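Local atomic coordinates of geobacter metallireducens SMUG1 (Geobacter metallireducens, PDB entry 5H9I), a protein that belongs to the uracil-DNA glycosylase superfamily, as a bacterial SMUG1-type member with an alpha/beta fold built round a parallel sheet. Residues A[28-33]-A[143-148]; A[50-55]-A[180-185]. All blocks are in the same frame, centred on the assembly; numbering follows the deposited sequence.

Contact 1. Residues A[28-33]-A[143-148]; sequences AHVYNP and LLFLTA
Y31 lays its ring alongside the L144 side chain, both leaving the same face of the sheet and running in the same direction, with Y31 CD2 3.7 Å from L144 CD2. Farther along the ring, L146 comes in at a slant and sets its CD1 3.6 Å from Y31 OH, so two leucine branches follow the phenol from its near side to its hydroxyl. That hydroxyl is held by the backbone of H97 and K100. On the reverse face V30 spreads its two methyls: chi1 of 178° sets CG1 anti to the backbone N and CG2 anti to the carbonyl carbon; CG2 meets F145 CD1 at 3.9 Å, and CG1 approaches L143 CD1. The other branch of L143, CD2, lies 3.5 Å from N32 CB; N32, at the N-cap position, uses OD1 to accept from L34 N. Strands 29-31 and 144-146 pair antiparallel, the first an outer strand of a small sheet, the second central, with 152-153 on its other side. A classic beta bulge sets A28 and H29 opposite L146, whose O accepts from both A28 N (2.8 Å) and H29 N (3.1 Å), the H29 donor tilted 26° from the carbonyl plane. At the bulge, the H29 ring turns its edge to T147 O, CD2 being 3.6 Å away, and a water joins H29 NE2 to A148 O, donating to that carbonyl oxygen over 2.7 Å.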
# COMPACT_ATOMS: atom_id res chain seq x y z
N ALA A 28 -0.35 -18.13 -10.62
CA ALA A 28 -1.62 -18.73 -10.98
C ALA A 28 -2.81 -17.87 -10.67
O ALA A 28 -3.87 -18.07 -11.25
CB ALA A 28 -1.81 -20.06 -10.30
N HIS A 29 -2.70 -16.94 -9.67
CA HIS A 29 -3.85 -16.17 -9.26
C HIS A 29 -3.36 -14.72 -9.03
O HIS A 29 -2.27 -14.52 -8.50
CB HIS A 29 -4.39 -16.59 -7.92
CG HIS A 29 -4.78 -18.01 -7.90
ND1 HIS A 29 -6.06 -18.39 -8.23
CD2 HIS A 29 -4.09 -19.15 -7.64
CE1 HIS A 29 -6.15 -19.71 -8.18
NE2 HIS A 29 -4.97 -20.19 -7.86
N VAL A 30 -4.21 -13.80 -9.40
CA VAL A 30 -3.94 -12.37 -9.20
C VAL A 30 -5.16 -11.77 -8.56
O VAL A 30 -6.25 -11.82 -9.12
CB VAL A 30 -3.61 -11.67 -10.53
CG1 VAL A 30 -3.38 -10.17 -10.33
CG2 VAL A 30 -2.39 -12.27 -11.19
N TYR A 31 -5.00 -11.16 -7.37
CA TYR A 31 -6.08 -10.47 -6.69
C TYR A 31 -5.93 -8.94 -6.85
O TYR A 31 -4.91 -8.45 -6.63
CB TYR A 31 -6.04 -10.74 -5.19
CG TYR A 31 -6.33 -12.14 -4.64
CD1 TYR A 31 -6.46 -13.23 -5.44
CD2 TYR A 31 -6.46 -12.31 -3.31
CE1 TYR A 31 -6.72 -14.47 -4.90
CE2 TYR A 31 -6.71 -13.54 -2.75
CZ TYR A 31 -6.85 -14.61 -3.56
OH TYR A 31 -7.10 -15.83 -3.02
N ASN A 32 -7.00 -8.26 -7.17
CA ASN A 32 -7.01 -6.79 -7.30
C ASN A 32 -8.09 -6.14 -6.40
O ASN A 32 -9.26 -5.97 -6.77
CB ASN A 32 -7.21 -6.38 -8.72
CG ASN A 32 -7.02 -4.91 -8.92
OD1 ASN A 32 -6.79 -4.19 -7.93
ND2 ASN A 32 -6.95 -4.53 -10.20
N PRO A 33 -7.70 -5.80 -5.15
CA PRO A 33 -8.60 -5.23 -4.16
C PRO A 33 -9.18 -3.87 -4.67
O PRO A 33 -10.18 -3.42 -4.10
CB PRO A 33 -7.81 -5.13 -2.87
CG PRO A 33 -6.49 -5.49 -3.28
CD PRO A 33 -6.38 -6.12 -4.58
N LEU A 143 -1.80 -5.22 -6.44
CA LEU A 143 -2.14 -6.63 -6.72
C LEU A 143 -1.46 -7.55 -5.78
O LEU A 143 -0.28 -7.30 -5.41
CB LEU A 143 -1.65 -6.89 -8.11
CG LEU A 143 -2.27 -6.12 -9.24
CD1 LEU A 143 -1.60 -6.52 -10.56
CD2 LEU A 143 -3.77 -6.17 -9.29
N LEU A 144 -2.11 -8.68 -5.45
CA LEU A 144 -1.51 -9.80 -4.73
C LEU A 144 -1.35 -10.99 -5.74
O LEU A 144 -2.26 -11.19 -6.50
CB LEU A 144 -2.42 -10.21 -3.61
CG LEU A 144 -1.91 -11.26 -2.67
CD1 LEU A 144 -1.12 -10.64 -1.54
CD2 LEU A 144 -2.98 -12.13 -2.07
N PHE A 145 -0.16 -11.59 -5.80
CA PHE A 145 0.17 -12.64 -6.72
C PHE A 145 0.34 -13.94 -5.92
O PHE A 145 1.09 -13.99 -4.92
CB PHE A 145 1.47 -12.26 -7.46
CG PHE A 145 1.40 -11.00 -8.20
CD1 PHE A 145 0.89 -10.95 -9.48
CD2 PHE A 145 1.95 -9.87 -7.64
CE1 PHE A 145 0.85 -9.76 -10.19
CE2 PHE A 145 1.89 -8.66 -8.34
CZ PHE A 145 1.39 -8.63 -9.59
N LEU A 146 -0.29 -15.02 -6.40
CA LEU A 146 -0.13 -16.33 -5.76
C LEU A 146 0.24 -17.43 -6.77
O LEU A 146 -0.18 -17.36 -7.90
CB LEU A 146 -1.45 -16.74 -5.09
CG LEU A 146 -2.15 -15.77 -4.14
CD1 LEU A 146 -3.56 -16.26 -3.77
CD2 LEU A 146 -1.34 -15.49 -2.90
N THR A 147 1.00 -18.40 -6.25
CA THR A 147 1.23 -19.63 -7.01
C THR A 147 -0.02 -20.45 -7.04
O THR A 147 -0.98 -20.23 -6.27
CB THR A 147 2.31 -20.46 -6.33
OG1 THR A 147 1.82 -20.95 -5.06
CG2 THR A 147 3.59 -19.62 -6.12
N ALA A 148 0.02 -21.48 -7.87
CA ALA A 148 -1.12 -22.42 -7.90
C ALA A 148 -1.37 -23.08 -6.55
O ALA A 148 -2.49 -23.47 -6.26
CB ALA A 148 -0.83 -23.51 -8.99
O HOH W 1 -4.58 -22.95 -7.89

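Contact 2. Residues A[50-55]-A[180-185]; sequences SPPKEV and LLRPRV
L180, in the last turn of helix 160-181, meets the ring of P51, whose CB rests 3.4 Å from L180 O in a van der Waals contact. Next, L181 touches the loop with both methyls: CD2 meets P51 CB at 4.0 Å, and CD1 lies by K53 CG, the two side chains running side by side. Its carbonyl oxygen takes the K53 N-H on a lone pair, in the carbonyl plane, at 2.9 Å from K53 N to L181 O. R182 leaves helical geometry with a positive phi of 59°, and a bend at chi3 (-71°) brings NH2 to 3.8 Å from CB of P52, the proline that follows a cis peptide bond. P183 then sends CA-H to the K53 carbonyl, while its CB packs against E54 O. E54 O accepts twice: a short but bent bond from R184 N at 2.8 Å and a longer, straighter one from V185 N at 3.3 Å; the R184 donor is tilted 34° from the carbonyl plane, whereas V185 N lies nearly on the C=O line. With V185 the chain enters strand 185-189, which pairs in parallel with V55 at the start of strand 55-59 in the central sheet. Polar cohesion between the segments therefore rests on backbone groups, while K53 NZ donates to the carbonyl oxygens of S50, F48 and F132, an arrangement that should favour its charged form.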
# COMPACT_ATOMS: atom_id res chain seq x y z
N SER A 50 -7.11 13.69 1.09
CA SER A 50 -7.17 14.99 0.49
C SER A 50 -5.79 15.65 0.41
O SER A 50 -5.02 15.66 1.36
CB SER A 50 -8.06 15.87 1.36
OG SER A 50 -9.32 15.40 1.26
N PRO A 51 -5.44 16.31 -0.74
CA PRO A 51 -4.25 17.04 -0.84
C PRO A 51 -4.26 18.36 -0.16
O PRO A 51 -5.39 18.89 0.06
CB PRO A 51 -4.09 17.23 -2.33
CG PRO A 51 -5.49 17.27 -2.86
CD PRO A 51 -6.17 16.26 -2.00
N PRO A 52 -3.10 18.89 0.14
CA PRO A 52 -1.75 18.42 -0.06
C PRO A 52 -1.36 17.61 1.17
O PRO A 52 -1.91 17.81 2.25
CB PRO A 52 -0.91 19.67 -0.22
CG PRO A 52 -1.65 20.60 0.68
CD PRO A 52 -3.08 20.30 0.63
N LYS A 53 -0.34 16.79 0.98
CA LYS A 53 0.35 16.12 2.10
C LYS A 53 1.80 16.55 2.10
O LYS A 53 2.34 16.93 1.09
CB LYS A 53 0.32 14.57 1.91
CG LYS A 53 -1.07 14.01 1.71
CD LYS A 53 -2.03 14.29 2.80
CE LYS A 53 -3.24 13.41 2.70
NZ LYS A 53 -4.44 13.87 3.44
N GLU A 54 2.43 16.51 3.27
CA GLU A 54 3.85 16.74 3.34
C GLU A 54 4.68 15.50 3.07
O GLU A 54 5.82 15.55 2.49
CB GLU A 54 4.22 17.31 4.70
CG GLU A 54 3.64 18.67 4.97
CD GLU A 54 4.10 19.22 6.34
OE1 GLU A 54 3.48 20.27 6.68
OE2 GLU A 54 4.99 18.59 7.05
N VAL A 55 4.18 14.32 3.43
CA VAL A 55 4.91 13.08 3.39
C VAL A 55 4.02 11.98 2.91
O VAL A 55 2.92 11.81 3.44
CB VAL A 55 5.49 12.69 4.74
CG1 VAL A 55 6.21 11.38 4.78
CG2 VAL A 55 6.36 13.84 5.33
N LEU A 180 -0.40 14.98 -7.49
CA LEU A 180 -1.62 15.48 -6.79
C LEU A 180 -1.38 15.92 -5.35
O LEU A 180 -1.86 16.97 -4.89
CB LEU A 180 -2.59 14.38 -6.81
CG LEU A 180 -3.97 14.64 -6.06
CD1 LEU A 180 -4.76 15.63 -6.87
CD2 LEU A 180 -4.71 13.38 -5.80
N LEU A 181 -0.66 15.08 -4.56
CA LEU A 181 -0.53 15.31 -3.12
C LEU A 181 0.54 16.28 -2.79
O LEU A 181 0.55 16.87 -1.74
CB LEU A 181 -0.32 13.97 -2.38
CG LEU A 181 -1.44 12.96 -2.56
CD1 LEU A 181 -1.02 11.77 -1.72
CD2 LEU A 181 -2.81 13.40 -2.10
N ARG A 182 1.50 16.41 -3.69
CA ARG A 182 2.60 17.35 -3.51
C ARG A 182 3.47 17.18 -2.26
O ARG A 182 3.80 18.12 -1.64
CB ARG A 182 2.08 18.79 -3.61
CG ARG A 182 1.30 19.06 -4.90
CD ARG A 182 0.95 20.53 -5.10
NE ARG A 182 -0.08 21.01 -4.18
CZ ARG A 182 -1.40 20.83 -4.32
NH1 ARG A 182 -1.88 20.15 -5.36
NH2 ARG A 182 -2.24 21.30 -3.43
N PRO A 183 3.87 15.95 -1.94
CA PRO A 183 4.67 15.83 -0.76
C PRO A 183 6.10 16.36 -0.94
O PRO A 183 6.57 16.38 -2.09
CB PRO A 183 4.76 14.28 -0.59
CG PRO A 183 4.61 13.78 -2.01
CD PRO A 183 3.64 14.70 -2.70
N ARG A 184 6.74 16.72 0.15
CA ARG A 184 8.14 17.04 0.21
C ARG A 184 9.01 15.77 0.25
O ARG A 184 10.05 15.80 -0.24
CB ARG A 184 8.34 17.95 1.44
CG ARG A 184 9.73 18.38 1.82
CD ARG A 184 9.76 19.18 3.14
NE ARG A 184 9.42 18.43 4.36
CZ ARG A 184 10.24 17.67 5.08
NH1 ARG A 184 11.51 17.49 4.73
NH2 ARG A 184 9.78 17.08 6.14
N VAL A 185 8.53 14.69 0.88
CA VAL A 185 9.29 13.50 1.09
C VAL A 185 8.40 12.27 0.81
O VAL A 185 7.23 12.32 1.21
CB VAL A 185 9.80 13.41 2.54
CG1 VAL A 185 10.74 12.29 2.74
CG2 VAL A 185 10.44 14.70 2.98

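In the fold
Contacts 1 and 2 lie on opposite sides of the chain's centre, with their own centres 30 Å apart and their nearest atoms about 18 Å apart. Their segments alternate along the chain, 28-33, 50-55, 143-148 and 180-185, though the contacts do not touch. Contact 1 belongs to a small antiparallel sheet, contact 2 to the strand starts of the parallel sheet. Helix 160-181 links them: L166 packs on L143 and F145, and the helix ends inside contact 2. L143 O accepts from ND2 of N61, which lines the xanthine pocket, tying contact 1 to that site; the L144 side chain is about 8 Å from xanthine, and that of E54 about 9 Å from pentanoic acid.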